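Local coordinates for protein probable arylamine n-acetyl transferase (Mycobacterium abscessus, PDB 4GUZ) that probably transfers an acetyl group from acetyl-coenzyme A to arylamine substrates, at residues A[78-83]-A[203-208]; A[116-121]-A[189-194]; A[142-147]-A[169-174]. One frame throughout, in Å; residues are numbered along the deposited sequence.

Interaction 1: A[78-83]-A[203-208]; sequences YCYEHV and AASYFV
Tyr-80 and Ser-205 have the closest CA atoms across the contact, 6.8 Å apart, where the short segments 79-83 and 203-208 run roughly antiparallel, at 150°, with axes 10.9 Å apart. Two tyrosines bridge this wide gap between helices. Tyr-78, at the N-cap position, spans it with its phenol: its OH forms a hydrogen bond of 2.7 Å with Ser-205 OG, which lies at the ring edge, near the plane. The serine hydroxyl is set for this by standing anti to its own backbone N (chi1 -169°). Along the same ring, CE2 of Tyr-78 packs 3.6 Å from CG1 of Val-208, the ring and the valine passing alongside in opposite senses. Tyr-80 packs against Ser-205 too, and against Ala-204 before it: its CD2 is 3.7 Å from Ser-205 CB, and its CZ is also 3.7 Å from Ala-204 CB. SG of Cys-79, the probable nucleophile of a Cys-His-Asp triad, sits above the centre of the Tyr-80 ring. Around this buried junction, Tyr-80 OH is hydrogen-bonded to Gln-101 of strand 96-104, while Cys-79 leans on His-116 of strand 116-123, so the start of helix 79-92 packs against helix 198-210 on one flank and the large sheet on another.

Interaction 2: A[116-121]-A[189-194]; sequences HGMLVV and HTFVLE
His-189 and Met-118 are brought together by two torsions: CG of His-189 lies between its backbone N and carbonyl carbon (chi1 55°), and the Met-118 chain folds at its last torsion (chi3 -75°), turning CE toward the imidazole. The setting is one face of a strongly curved antiparallel sheet, beside what is probably the Cys-His-Asp triad of the family, with His-116 as its histidine. Strands 116-123 and 185-196 are both paired to strand 96-104, which lies between them in the sheet. They therefore meet through side chains, with no hydrogen bond from one segment to the other.

Met-118 comes at His-189 from the opposite direction. Its CE rests over one face of the imidazole, 4.0 Å from the ring centroid, in a CH-pi contact, while SD lies obliquely to the same ring, 3.4 Å from CE1. The methyl also packs 3.7 Å from Phe-191 CB, and the sulfur makes a longer Met-aromatic contact with the phenyl ring, whose centroid is 5.3 Å from SD. Phe-191 in turn presents CE1 to the edge of the His-189 ring, so the imidazole is bounded in its plane as well as over a face.

The two histidines meet obliquely, their planes at 36° and their CD2 atoms 3.8 Å apart. Asp-131 connects them: OD1 of its carboxylate is hydrogen-bonded to His-116 NE2 and OD2 to His-189 NE2. Holding both oxygens should fix the rotation of this carboxylate, which makes His-189 a plausible second-shell residue positioning the probable triad aspartate. Further along the strands the contact becomes purely aliphatic, ending where Val-120 CG2 and Leu-193 CD2 approach to 4.3 Å.

Interaction 3: A[142-147]-A[169-174]; sequences IRLVDE and DGWTLS
Leu-144 stands at about a right angle to Trp-171, its isobutyl end laid over one face of the indole. The fit is specific to each branch. CD1 sits 3.8 Å from the centroid of the five-membered ring, only 7° off the ring normal, a clear CH-pi contact; CD2 reaches over the six-membered ring instead, 4.0 Å from CZ2. With CG placed anti to the backbone N (chi1 -163°), the leucine can extend both methyls across the indole even though its CB does not point straight at the other segment.

The rim of the indole is engaged by the very next residue. Trp-171 NE1 donates a hydrogen bond of 2.9 Å to Val-145 O, somewhat bent, with an angle of 141° at the hydrogen. The acceptor lies close to the indole plane, whereas the donor stands well above the plane of the carbonyl group. Contact over a face and a bond at the edge together probably restrict how the indole can tilt or shift. Phe-191 meets Trp-171 with its ring nearly parallel to it.

Further along, Ile-142 and Leu-173 cross at their ends, CD1 to CD1 at 3.8 Å. At the exposed end Asp-146 turns its carboxylate to a salt bridge with Arg-161.

The segment 142-147 joins strands 142-143 and 147-152, the two outermost strands of the eight-stranded antiparallel sheet. Its residues Ile-142 and Leu-144 pack onto strand 170-176, so the connection between the edge strands lies against the interior of the curved sheet, consistent with the beta-barrel domain of arylamine N-acetyltransferases.

From the N terminus the chain passes through 78-83, 116-121 and 142-147, then returns through 169-174, 189-194 and 203-208 in mirrored order, so the three contacts nest without crossing. Interaction 3 closes the innermost loop, with 21 residues between its segments; interaction 2 encloses it with 67, and interaction 1 encloses both with 119. Interactions 2 and 3 share the large sheet, strands 170-176 and 185-196 being neighbours joined by probable backbone hydrogen bonds. Interaction 1 touches interaction 2 where Val-83 packs against Gly-117 but stays about 12 Å from interaction 3, measured between nearest atoms. Interaction 1 joins two helices, interactions 2 and 3 join parts of the sheet, and that touch connects helix to sheet.

Interaction 1: A[78-83]-A[203-208]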
ATOM      1  N   TYR A  78      -2.179   0.644  -6.418  1.00 17.92           N
ATOM      2  CA  TYR A  78      -2.784   0.387  -5.112  1.00 17.36           C
ATOM      3  C   TYR A  78      -2.151  -0.873  -4.484  1.00 20.38           C
ATOM      4  O   TYR A  78      -1.127  -1.329  -4.984  1.00 19.50           O
ATOM      5  CB  TYR A  78      -4.332   0.432  -5.099  1.00 19.94           C
ATOM      6  CG  TYR A  78      -5.161  -0.572  -5.884  1.00 22.95           C
ATOM      7  CD1 TYR A  78      -4.647  -1.824  -6.232  1.00 24.92           C
ATOM      8  CD2 TYR A  78      -6.510  -0.333  -6.138  1.00 23.47           C
ATOM      9  CE1 TYR A  78      -5.440  -2.782  -6.873  1.00 24.38           C
ATOM     10  CE2 TYR A  78      -7.303  -1.268  -6.798  1.00 24.51           C
ATOM     11  CZ  TYR A  78      -6.766  -2.492  -7.164  1.00 30.92           C
ATOM     12  OH  TYR A  78      -7.583  -3.405  -7.800  1.00 28.90           O
ATOM     13  N   CYS A  79      -2.675  -1.363  -3.350  1.00 18.34           N
ATOM     14  CA  CYS A  79      -2.014  -2.410  -2.560  1.00 19.34           C
ATOM     15  C   CYS A  79      -1.462  -3.590  -3.375  1.00 20.02           C
ATOM     16  O   CYS A  79      -0.290  -3.933  -3.210  1.00 17.67           O
ATOM     17  CB  CYS A  79      -2.877  -2.888  -1.390  1.00 20.28           C
ATOM     18  SG  CYS A  79      -4.290  -3.936  -1.841  1.00 24.68           S
ATOM     19  N   TYR A  80      -2.274  -4.153  -4.279  1.00 17.58           N
ATOM     20  CA  TYR A  80      -1.911  -5.353  -5.020  1.00 16.53           C
ATOM     21  C   TYR A  80      -0.783  -5.093  -6.021  1.00 18.77           C
ATOM     22  O   TYR A  80       0.036  -5.979  -6.230  1.00 18.86           O
ATOM     23  CB  TYR A  80      -3.162  -6.000  -5.646  1.00 17.01           C
ATOM     24  CG  TYR A  80      -4.076  -6.563  -4.579  1.00 18.78           C
ATOM     25  CD1 TYR A  80      -3.582  -7.398  -3.581  1.00 20.69           C
ATOM     26  CD2 TYR A  80      -5.416  -6.185  -4.509  1.00 20.15           C
ATOM     27  CE1 TYR A  80      -4.389  -7.834  -2.532  1.00 20.36           C
ATOM     28  CE2 TYR A  80      -6.239  -6.629  -3.470  1.00 20.76           C
ATOM     29  CZ  TYR A  80      -5.726  -7.482  -2.507  1.00 26.59           C
ATOM     30  OH  TYR A  80      -6.509  -7.950  -1.489  1.00 31.42           O
ATOM     31  N   GLU A  81      -0.661  -3.867  -6.538  1.00 15.45           N
ATOM     32  CA  GLU A  81       0.443  -3.517  -7.438  1.00 15.39           C
ATOM     33  C   GLU A  81       1.737  -3.385  -6.636  1.00 20.16           C
ATOM     34  O   GLU A  81       2.786  -3.888  -7.048  1.00 20.33           O
ATOM     35  CB  GLU A  81       0.135  -2.215  -8.166  1.00 15.98           C
ATOM     36  CG  GLU A  81      -0.921  -2.393  -9.221  1.00 15.69           C
ATOM     37  CD  GLU A  81      -1.456  -1.064  -9.698  1.00 24.03           C
ATOM     38  OE1 GLU A  81      -2.333  -0.506  -9.002  1.00 20.19           O
ATOM     39  OE2 GLU A  81      -0.991  -0.572 -10.753  1.00 21.84           O
ATOM     40  N   HIS A  82       1.642  -2.712  -5.467  1.00 16.50           N
ATOM     41  CA  HIS A  82       2.747  -2.538  -4.523  1.00 15.76           C
ATOM     42  C   HIS A  82       3.248  -3.904  -4.018  1.00 18.63           C
ATOM     43  O   HIS A  82       4.459  -4.133  -3.986  1.00 19.25           O
ATOM     44  CB  HIS A  82       2.281  -1.678  -3.324  1.00 15.63           C
ATOM     45  CG  HIS A  82       2.271  -0.211  -3.595  1.00 18.68           C
ATOM     46  ND1 HIS A  82       3.303   0.596  -3.192  1.00 20.40           N
ATOM     47  CD2 HIS A  82       1.358   0.541  -4.257  1.00 20.43           C
ATOM     48  CE1 HIS A  82       2.983   1.820  -3.591  1.00 19.57           C
ATOM     49  NE2 HIS A  82       1.819   1.835  -4.237  1.00 19.87           N
ATOM     50  N   VAL A  83       2.328  -4.801  -3.596  1.00 17.61           N
ATOM     51  CA  VAL A  83       2.711  -6.136  -3.077  1.00 18.68           C
ATOM     52  C   VAL A  83       3.342  -6.991  -4.215  1.00 23.53           C
ATOM     53  O   VAL A  83       4.345  -7.663  -3.963  1.00 22.71           O
ATOM     54  CB  VAL A  83       1.548  -6.852  -2.345  1.00 22.91           C
ATOM     55  CG1 VAL A  83       1.799  -8.354  -2.197  1.00 23.00           C
ATOM     56  CG2 VAL A  83       1.332  -6.230  -0.974  1.00 22.39           C
ATOM     57  N   ALA A 203      -7.787 -12.441  -7.736  1.00 25.67           N
ATOM     58  CA  ALA A 203      -9.204 -12.647  -7.418  1.00 25.60           C
ATOM     59  C   ALA A 203      -9.733 -11.512  -6.528  1.00 29.21           C
ATOM     60  O   ALA A 203     -10.834 -11.018  -6.757  1.00 29.63           O
ATOM     61  CB  ALA A 203      -9.391 -13.996  -6.731  1.00 26.49           C
ATOM     62  N   ALA A 204      -8.915 -11.068  -5.552  1.00 26.25           N
ATOM     63  CA  ALA A 204      -9.255  -9.982  -4.631  1.00 25.39           C
ATOM     64  C   ALA A 204      -9.270  -8.647  -5.349  1.00 28.76           C
ATOM     65  O   ALA A 204     -10.186  -7.859  -5.134  1.00 28.07           O
ATOM     66  CB  ALA A 204      -8.267  -9.949  -3.473  1.00 25.84           C
ATOM     67  N   SER A 205      -8.276  -8.406  -6.220  1.00 26.44           N
ATOM     68  CA  SER A 205      -8.158  -7.184  -7.020  1.00 26.61           C
ATOM     69  C   SER A 205      -9.338  -7.032  -7.978  1.00 30.23           C
ATOM     70  O   SER A 205      -9.811  -5.916  -8.180  1.00 28.63           O
ATOM     71  CB  SER A 205      -6.850  -7.176  -7.804  1.00 28.23           C
ATOM     72  OG  SER A 205      -6.617  -5.899  -8.372  1.00 32.10           O
ATOM     73  N   TYR A 206      -9.830  -8.149  -8.550  1.00 27.82           N
ATOM     74  CA  TYR A 206     -11.007  -8.113  -9.428  1.00 28.15           C
ATOM     75  C   TYR A 206     -12.203  -7.466  -8.697  1.00 32.61           C
ATOM     76  O   TYR A 206     -12.874  -6.612  -9.278  1.00 34.13           O
ATOM     77  CB  TYR A 206     -11.374  -9.523  -9.941  1.00 30.02           C
ATOM     78  CG  TYR A 206     -12.614  -9.522 -10.807  1.00 32.28           C
ATOM     79  CD1 TYR A 206     -12.559  -9.110 -12.137  1.00 34.43           C
ATOM     80  CD2 TYR A 206     -13.851  -9.901 -10.291  1.00 32.64           C
ATOM     81  CE1 TYR A 206     -13.705  -9.066 -12.929  1.00 35.39           C
ATOM     82  CE2 TYR A 206     -15.006  -9.844 -11.066  1.00 33.53           C
ATOM     83  CZ  TYR A 206     -14.929  -9.430 -12.388  1.00 39.12           C
ATOM     84  OH  TYR A 206     -16.055  -9.404 -13.170  1.00 35.13           O
ATOM     85  N   PHE A 207     -12.449  -7.859  -7.427  1.00 26.94           N
ATOM     86  CA  PHE A 207     -13.513  -7.299  -6.583  1.00 27.24           C
ATOM     87  C   PHE A 207     -13.198  -5.832  -6.248  1.00 30.68           C
ATOM     88  O   PHE A 207     -14.059  -4.968  -6.410  1.00 30.99           O
ATOM     89  CB  PHE A 207     -13.671  -8.134  -5.282  1.00 29.43           C
ATOM     90  CG  PHE A 207     -14.529  -7.531  -4.188  1.00 31.41           C
ATOM     91  CD1 PHE A 207     -13.950  -6.854  -3.120  1.00 34.94           C
ATOM     92  CD2 PHE A 207     -15.912  -7.682  -4.201  1.00 34.32           C
ATOM     93  CE1 PHE A 207     -14.743  -6.291  -2.112  1.00 36.73           C
ATOM     94  CE2 PHE A 207     -16.709  -7.121  -3.193  1.00 37.78           C
ATOM     95  CZ  PHE A 207     -16.120  -6.430  -2.153  1.00 36.45           C
ATOM     96  N   VAL A 208     -11.966  -5.555  -5.777  1.00 24.97           N
ATOM     97  CA  VAL A 208     -11.550  -4.201  -5.385  1.00 23.99           C
ATOM     98  C   VAL A 208     -11.639  -3.200  -6.574  1.00 28.78           C
ATOM     99  O   VAL A 208     -12.106  -2.069  -6.377  1.00 27.22           O
ATOM    100  CB  VAL A 208     -10.145  -4.196  -4.712  1.00 26.29           C
ATOM    101  CG1 VAL A 208      -9.642  -2.769  -4.458  1.00 25.75           C
ATOM    102  CG2 VAL A 208     -10.192  -4.962  -3.391  1.00 25.74           C
TER

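Interaction 2: A[116-121]-A[189-194]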
ATOM      1  N   HIS A 116      -6.770  -6.391   1.661  1.00 17.02           N
ATOM      2  CA  HIS A 116      -5.534  -5.610   1.728  1.00 15.37           C
ATOM      3  C   HIS A 116      -4.358  -6.558   1.780  1.00 19.10           C
ATOM      4  O   HIS A 116      -4.184  -7.244   2.773  1.00 19.58           O
ATOM      5  CB  HIS A 116      -5.508  -4.628   2.913  1.00 15.88           C
ATOM      6  CG  HIS A 116      -4.201  -3.907   3.042  1.00 18.96           C
ATOM      7  ND1 HIS A 116      -3.698  -3.137   2.004  1.00 20.39           N
ATOM      8  CD2 HIS A 116      -3.312  -3.897   4.066  1.00 20.44           C
ATOM      9  CE1 HIS A 116      -2.535  -2.666   2.435  1.00 19.86           C
ATOM     10  NE2 HIS A 116      -2.259  -3.097   3.668  1.00 20.18           N
ATOM     11  N   GLY A 117      -3.584  -6.624   0.699  1.00 14.55           N
ATOM     12  CA  GLY A 117      -2.445  -7.528   0.669  1.00 13.87           C
ATOM     13  C   GLY A 117      -1.241  -6.932   1.362  1.00 16.66           C
ATOM     14  O   GLY A 117      -0.995  -5.726   1.251  1.00 16.60           O
ATOM     15  N   MET A 118      -0.501  -7.777   2.095  1.00 13.40           N
ATOM     16  CA  MET A 118       0.730  -7.451   2.820  1.00 12.57           C
ATOM     17  C   MET A 118       1.669  -8.629   2.712  1.00 17.80           C
ATOM     18  O   MET A 118       1.241  -9.729   2.326  1.00 17.47           O
ATOM     19  CB  MET A 118       0.431  -7.159   4.309  1.00 13.91           C
ATOM     20  CG  MET A 118      -0.425  -5.917   4.513  1.00 15.49           C
ATOM     21  SD  MET A 118      -1.012  -5.699   6.188  1.00 18.02           S
ATOM     22  CE  MET A 118      -2.301  -6.944   6.285  1.00 15.20           C
ATOM     23  N   LEU A 119       2.922  -8.423   3.083  1.00 15.01           N
ATOM     24  CA  LEU A 119       3.935  -9.464   3.066  1.00 15.81           C
ATOM     25  C   LEU A 119       4.566  -9.623   4.443  1.00 20.03           C
ATOM     26  O   LEU A 119       4.697  -8.637   5.184  1.00 19.70           O
ATOM     27  CB  LEU A 119       5.004  -9.155   2.010  1.00 15.93           C
ATOM     28  CG  LEU A 119       4.475  -9.075   0.576  1.00 21.44           C
ATOM     29  CD1 LEU A 119       5.283  -8.097  -0.264  1.00 23.46           C
ATOM     30  CD2 LEU A 119       4.358 -10.458  -0.076  1.00 20.84           C
ATOM     31  N   VAL A 120       4.914 -10.880   4.804  1.00 15.87           N
ATOM     32  CA  VAL A 120       5.557 -11.189   6.090  1.00 16.18           C
ATOM     33  C   VAL A 120       6.913 -11.827   5.769  1.00 21.83           C
ATOM     34  O   VAL A 120       6.973 -12.741   4.951  1.00 21.08           O
ATOM     35  CB  VAL A 120       4.674 -12.066   7.030  1.00 19.48           C
ATOM     36  CG1 VAL A 120       5.423 -12.443   8.316  1.00 19.47           C
ATOM     37  CG2 VAL A 120       3.376 -11.345   7.385  1.00 19.52           C
ATOM     38  N   VAL A 121       7.984 -11.331   6.398  1.00 19.12           N
ATOM     39  CA  VAL A 121       9.353 -11.799   6.207  1.00 18.83           C
ATOM     40  C   VAL A 121       9.822 -12.558   7.466  1.00 22.75           C
ATOM     41  O   VAL A 121       9.609 -12.095   8.590  1.00 21.51           O
ATOM     42  CB  VAL A 121      10.301 -10.623   5.846  1.00 22.47           C
ATOM     43  CG1 VAL A 121      11.765 -11.066   5.794  1.00 22.52           C
ATOM     44  CG2 VAL A 121       9.898  -9.991   4.519  1.00 22.38           C
ATOM     45  N   HIS A 189      -6.460  -2.145  10.082  1.00 15.49           N
ATOM     46  CA  HIS A 189      -6.834  -3.442   9.537  1.00 13.74           C
ATOM     47  C   HIS A 189      -6.590  -4.552  10.547  1.00 16.40           C
ATOM     48  O   HIS A 189      -5.874  -4.359  11.538  1.00 14.18           O
ATOM     49  CB  HIS A 189      -6.045  -3.723   8.230  1.00 14.24           C
ATOM     50  CG  HIS A 189      -4.545  -3.640   8.327  1.00 16.83           C
ATOM     51  ND1 HIS A 189      -3.811  -4.583   9.019  1.00 18.42           N
ATOM     52  CD2 HIS A 189      -3.690  -2.795   7.695  1.00 18.01           C
ATOM     53  CE1 HIS A 189      -2.548  -4.232   8.874  1.00 17.50           C
ATOM     54  NE2 HIS A 189      -2.423  -3.177   8.050  1.00 17.98           N
ATOM     55  N   THR A 190      -7.200  -5.706  10.297  1.00 13.99           N
ATOM     56  CA  THR A 190      -6.946  -6.941  11.043  1.00 13.84           C
ATOM     57  C   THR A 190      -6.336  -7.902  10.041  1.00 17.02           C
ATOM     58  O   THR A 190      -6.652  -7.814   8.860  1.00 17.69           O
ATOM     59  CB  THR A 190      -8.192  -7.542  11.719  1.00 18.84           C
ATOM     60  OG1 THR A 190      -9.137  -7.969  10.723  1.00 16.39           O
ATOM     61  CG2 THR A 190      -8.834  -6.605  12.750  1.00 15.78           C
ATOM     62  N   PHE A 191      -5.465  -8.791  10.472  1.00 12.61           N
ATOM     63  CA  PHE A 191      -4.898  -9.776   9.546  1.00 12.25           C
ATOM     64  C   PHE A 191      -4.651 -11.085  10.271  1.00 16.16           C
ATOM     65  O   PHE A 191      -4.564 -11.116  11.486  1.00 13.06           O
ATOM     66  CB  PHE A 191      -3.604  -9.279   8.857  1.00 13.41           C
ATOM     67  CG  PHE A 191      -2.463  -8.900   9.784  1.00 13.78           C
ATOM     68  CD1 PHE A 191      -2.353  -7.613  10.283  1.00 15.36           C
ATOM     69  CD2 PHE A 191      -1.481  -9.825  10.123  1.00 15.00           C
ATOM     70  CE1 PHE A 191      -1.320  -7.270  11.163  1.00 16.46           C
ATOM     71  CE2 PHE A 191      -0.449  -9.490  10.990  1.00 17.71           C
ATOM     72  CZ  PHE A 191      -0.358  -8.207  11.489  1.00 16.45           C
ATOM     73  N   VAL A 192      -4.533 -12.157   9.493  1.00 15.25           N
ATOM     74  CA  VAL A 192      -4.184 -13.513   9.923  1.00 14.70           C
ATOM     75  C   VAL A 192      -2.979 -13.913   9.067  1.00 19.67           C
ATOM     76  O   VAL A 192      -2.803 -13.375   7.971  1.00 18.22           O
ATOM     77  CB  VAL A 192      -5.371 -14.499   9.812  1.00 16.88           C
ATOM     78  CG1 VAL A 192      -6.506 -14.103  10.767  1.00 16.09           C
ATOM     79  CG2 VAL A 192      -5.864 -14.625   8.381  1.00 16.42           C
ATOM     80  N   LEU A 193      -2.163 -14.851   9.551  1.00 18.91           N
ATOM     81  CA  LEU A 193      -0.957 -15.236   8.837  1.00 18.50           C
ATOM     82  C   LEU A 193      -1.180 -16.323   7.791  1.00 19.67           C
ATOM     83  O   LEU A 193      -0.192 -16.790   7.228  1.00 18.27           O
ATOM     84  CB  LEU A 193       0.110 -15.689   9.824  1.00 18.93           C
ATOM     85  CG  LEU A 193       0.504 -14.658  10.912  1.00 23.33           C
ATOM     86  CD1 LEU A 193       1.568 -15.243  11.823  1.00 23.73           C
ATOM     87  CD2 LEU A 193       0.975 -13.326  10.286  1.00 22.52           C
ATOM     88  N   GLU A 194      -2.443 -16.710   7.496  1.00 16.53           N
ATOM     89  CA  GLU A 194      -2.691 -17.712   6.451  1.00 15.03           C
ATOM     90  C   GLU A 194      -1.989 -17.294   5.150  1.00 19.00           C
ATOM     91  O   GLU A 194      -2.254 -16.185   4.655  1.00 17.78           O
ATOM     92  CB  GLU A 194      -4.211 -17.890   6.192  1.00 16.05           C
ATOM     93  CG  GLU A 194      -4.538 -19.128   5.352  1.00 18.01           C
ATOM     94  CD  GLU A 194      -4.082 -20.449   5.959  1.00 34.53           C
ATOM     95  OE1 GLU A 194      -4.309 -20.666   7.172  1.00 21.95           O
ATOM     96  OE2 GLU A 194      -3.416 -21.226   5.237  1.00 25.09           O
TER

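Interaction 3: A[142-147]-A[169-174]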
ATOM      1  N   ILE A 142       7.499  -4.109  10.731  1.00 16.85           N
ATOM      2  CA  ILE A 142       7.058  -4.137  12.122  1.00 16.05           C
ATOM      3  C   ILE A 142       7.238  -5.543  12.654  1.00 19.38           C
ATOM      4  O   ILE A 142       6.717  -6.493  12.058  1.00 20.41           O
ATOM      5  CB  ILE A 142       5.578  -3.634  12.231  1.00 18.05           C
ATOM      6  CG1 ILE A 142       5.466  -2.122  11.883  1.00 16.96           C
ATOM      7  CG2 ILE A 142       4.981  -3.924  13.614  1.00 20.23           C
ATOM      8  CD1 ILE A 142       4.017  -1.578  11.742  1.00 22.76           C
ATOM      9  N   ARG A 143       7.957  -5.670  13.780  1.00 16.69           N
ATOM     10  CA  ARG A 143       8.198  -6.943  14.485  1.00 16.83           C
ATOM     11  C   ARG A 143       6.886  -7.550  14.903  1.00 21.69           C
ATOM     12  O   ARG A 143       6.123  -6.921  15.631  1.00 21.06           O
ATOM     13  CB  ARG A 143       9.084  -6.704  15.727  1.00 17.67           C
ATOM     14  CG  ARG A 143       9.568  -7.954  16.426  1.00 20.34           C
ATOM     15  CD  ARG A 143      10.547  -7.577  17.515  1.00 25.05           C
ATOM     16  NE  ARG A 143      11.916  -7.775  17.052  1.00 31.13           N
ATOM     17  CZ  ARG A 143      12.885  -6.871  17.114  1.00 49.23           C
ATOM     18  NH1 ARG A 143      12.654  -5.670  17.629  1.00 39.58           N
ATOM     19  NH2 ARG A 143      14.094  -7.157  16.648  1.00 38.98           N
ATOM     20  N   LEU A 144       6.610  -8.767  14.439  1.00 18.87           N
ATOM     21  CA  LEU A 144       5.368  -9.430  14.791  1.00 18.94           C
ATOM     22  C   LEU A 144       5.488  -9.977  16.195  1.00 22.62           C
ATOM     23  O   LEU A 144       6.223 -10.929  16.454  1.00 25.17           O
ATOM     24  CB  LEU A 144       5.000 -10.513  13.773  1.00 19.81           C
ATOM     25  CG  LEU A 144       3.562 -11.005  13.777  1.00 25.93           C
ATOM     26  CD1 LEU A 144       2.611  -9.982  13.134  1.00 27.49           C
ATOM     27  CD2 LEU A 144       3.469 -12.308  13.026  1.00 29.84           C
ATOM     28  N   VAL A 145       4.833  -9.289  17.111  1.00 18.74           N
ATOM     29  CA  VAL A 145       4.772  -9.605  18.542  1.00 17.67           C
ATOM     30  C   VAL A 145       3.302  -9.608  18.914  1.00 21.15           C
ATOM     31  O   VAL A 145       2.484  -9.104  18.135  1.00 20.45           O
ATOM     32  CB  VAL A 145       5.616  -8.630  19.427  1.00 19.75           C
ATOM     33  CG1 VAL A 145       7.112  -8.824  19.203  1.00 19.54           C
ATOM     34  CG2 VAL A 145       5.214  -7.172  19.228  1.00 18.66           C
ATOM     35  N   ASP A 146       2.953 -10.138  20.091  1.00 18.35           N
ATOM     36  CA  ASP A 146       1.543 -10.175  20.510  1.00 18.58           C
ATOM     37  C   ASP A 146       0.970  -8.807  20.891  1.00 22.17           C
ATOM     38  O   ASP A 146      -0.256  -8.634  20.879  1.00 22.79           O
ATOM     39  CB  ASP A 146       1.345 -11.140  21.671  1.00 19.71           C
ATOM     40  CG  ASP A 146       1.463 -12.608  21.310  1.00 25.03           C
ATOM     41  OD1 ASP A 146       1.994 -12.918  20.212  1.00 23.90           O
ATOM     42  OD2 ASP A 146       0.985 -13.447  22.100  1.00 30.32           O
ATOM     43  N   GLU A 147       1.823  -7.843  21.258  1.00 17.42           N
ATOM     44  CA  GLU A 147       1.346  -6.508  21.568  1.00 16.44           C
ATOM     45  C   GLU A 147       2.499  -5.522  21.607  1.00 20.60           C
ATOM     46  O   GLU A 147       3.505  -5.798  22.251  1.00 19.17           O
ATOM     47  CB  GLU A 147       0.566  -6.499  22.903  1.00 17.85           C
ATOM     48  CG  GLU A 147      -0.341  -5.298  23.060  1.00 22.66           C
ATOM     49  CD  GLU A 147       0.273  -4.060  23.667  1.00 27.85           C
ATOM     50  OE1 GLU A 147       1.477  -4.084  24.023  1.00 22.99           O
ATOM     51  OE2 GLU A 147      -0.462  -3.054  23.787  1.00 31.29           O
ATOM     52  N   ASP A 169      -7.400 -16.238  15.025  1.00 16.65           N
ATOM     53  CA  ASP A 169      -6.226 -15.809  15.784  1.00 15.36           C
ATOM     54  C   ASP A 169      -5.499 -14.874  14.861  1.00 17.88           C
ATOM     55  O   ASP A 169      -5.005 -15.299  13.819  1.00 19.20           O
ATOM     56  CB  ASP A 169      -5.354 -17.014  16.232  1.00 17.67           C
ATOM     57  CG  ASP A 169      -4.000 -16.639  16.804  1.00 24.41           C
ATOM     58  OD1 ASP A 169      -3.858 -15.505  17.309  1.00 24.41           O
ATOM     59  OD2 ASP A 169      -3.077 -17.467  16.728  1.00 31.78           O
ATOM     60  N   GLY A 170      -5.512 -13.591  15.186  1.00 13.97           N
ATOM     61  CA  GLY A 170      -4.908 -12.615  14.292  1.00 13.37           C
ATOM     62  C   GLY A 170      -4.414 -11.385  15.019  1.00 17.67           C
ATOM     63  O   GLY A 170      -4.375 -11.364  16.251  1.00 16.50           O
ATOM     64  N   TRP A 171      -4.054 -10.356  14.244  1.00 15.93           N
ATOM     65  CA  TRP A 171      -3.558  -9.091  14.785  1.00 16.41           C
ATOM     66  C   TRP A 171      -4.365  -7.919  14.281  1.00 18.46           C
ATOM     67  O   TRP A 171      -4.791  -7.924  13.124  1.00 16.88           O
ATOM     68  CB  TRP A 171      -2.085  -8.853  14.369  1.00 15.44           C
ATOM     69  CG  TRP A 171      -1.070  -9.710  15.060  1.00 16.14           C
ATOM     70  CD1 TRP A 171      -0.213  -9.327  16.057  1.00 19.46           C
ATOM     71  CD2 TRP A 171      -0.819 -11.103  14.827  1.00 16.07           C
ATOM     72  NE1 TRP A 171       0.535 -10.406  16.478  1.00 18.82           N
ATOM     73  CE2 TRP A 171       0.176 -11.511  15.750  1.00 20.00           C
ATOM     74  CE3 TRP A 171      -1.338 -12.051  13.926  1.00 17.75           C
ATOM     75  CZ2 TRP A 171       0.656 -12.822  15.799  1.00 19.75           C
ATOM     76  CZ3 TRP A 171      -0.918 -13.366  14.021  1.00 19.66           C
ATOM     77  CH2 TRP A 171       0.095 -13.736  14.926  1.00 20.57           C
ATOM     78  N   THR A 172      -4.425  -6.849  15.087  1.00 15.87           N
ATOM     79  CA  THR A 172      -4.986  -5.584  14.654  1.00 15.80           C
ATOM     80  C   THR A 172      -3.847  -4.608  14.599  1.00 17.55           C
ATOM     81  O   THR A 172      -3.133  -4.456  15.592  1.00 16.12           O
ATOM     82  CB  THR A 172      -6.125  -5.072  15.580  1.00 17.36           C
ATOM     83  OG1 THR A 172      -7.140  -6.055  15.691  1.00 16.53           O
ATOM     84  CG2 THR A 172      -6.730  -3.715  15.119  1.00 13.34           C
ATOM     85  N   LEU A 173      -3.688  -3.924  13.461  1.00 14.22           N
ATOM     86  CA  LEU A 173      -2.750  -2.818  13.369  1.00 14.00           C
ATOM     87  C   LEU A 173      -3.581  -1.557  13.491  1.00 16.55           C
ATOM     88  O   LEU A 173      -4.534  -1.396  12.721  1.00 14.73           O
ATOM     89  CB  LEU A 173      -1.916  -2.818  12.082  1.00 14.30           C
ATOM     90  CG  LEU A 173      -0.900  -1.685  11.987  1.00 18.24           C
ATOM     91  CD1 LEU A 173       0.351  -2.001  12.831  1.00 18.75           C
ATOM     92  CD2 LEU A 173      -0.494  -1.422  10.536  1.00 20.37           C
ATOM     93  N   SER A 174      -3.268  -0.694  14.479  1.00 12.99           N
ATOM     94  CA  SER A 174      -4.014   0.558  14.709  1.00 12.13           C
ATOM     95  C   SER A 174      -3.115   1.766  14.507  1.00 19.49           C
ATOM     96  O   SER A 174      -1.892   1.671  14.672  1.00 17.90           O
ATOM     97  CB  SER A 174      -4.599   0.613  16.124  1.00 12.58           C
ATOM     98  OG  SER A 174      -5.485  -0.462  16.406  1.00 18.03           O
TER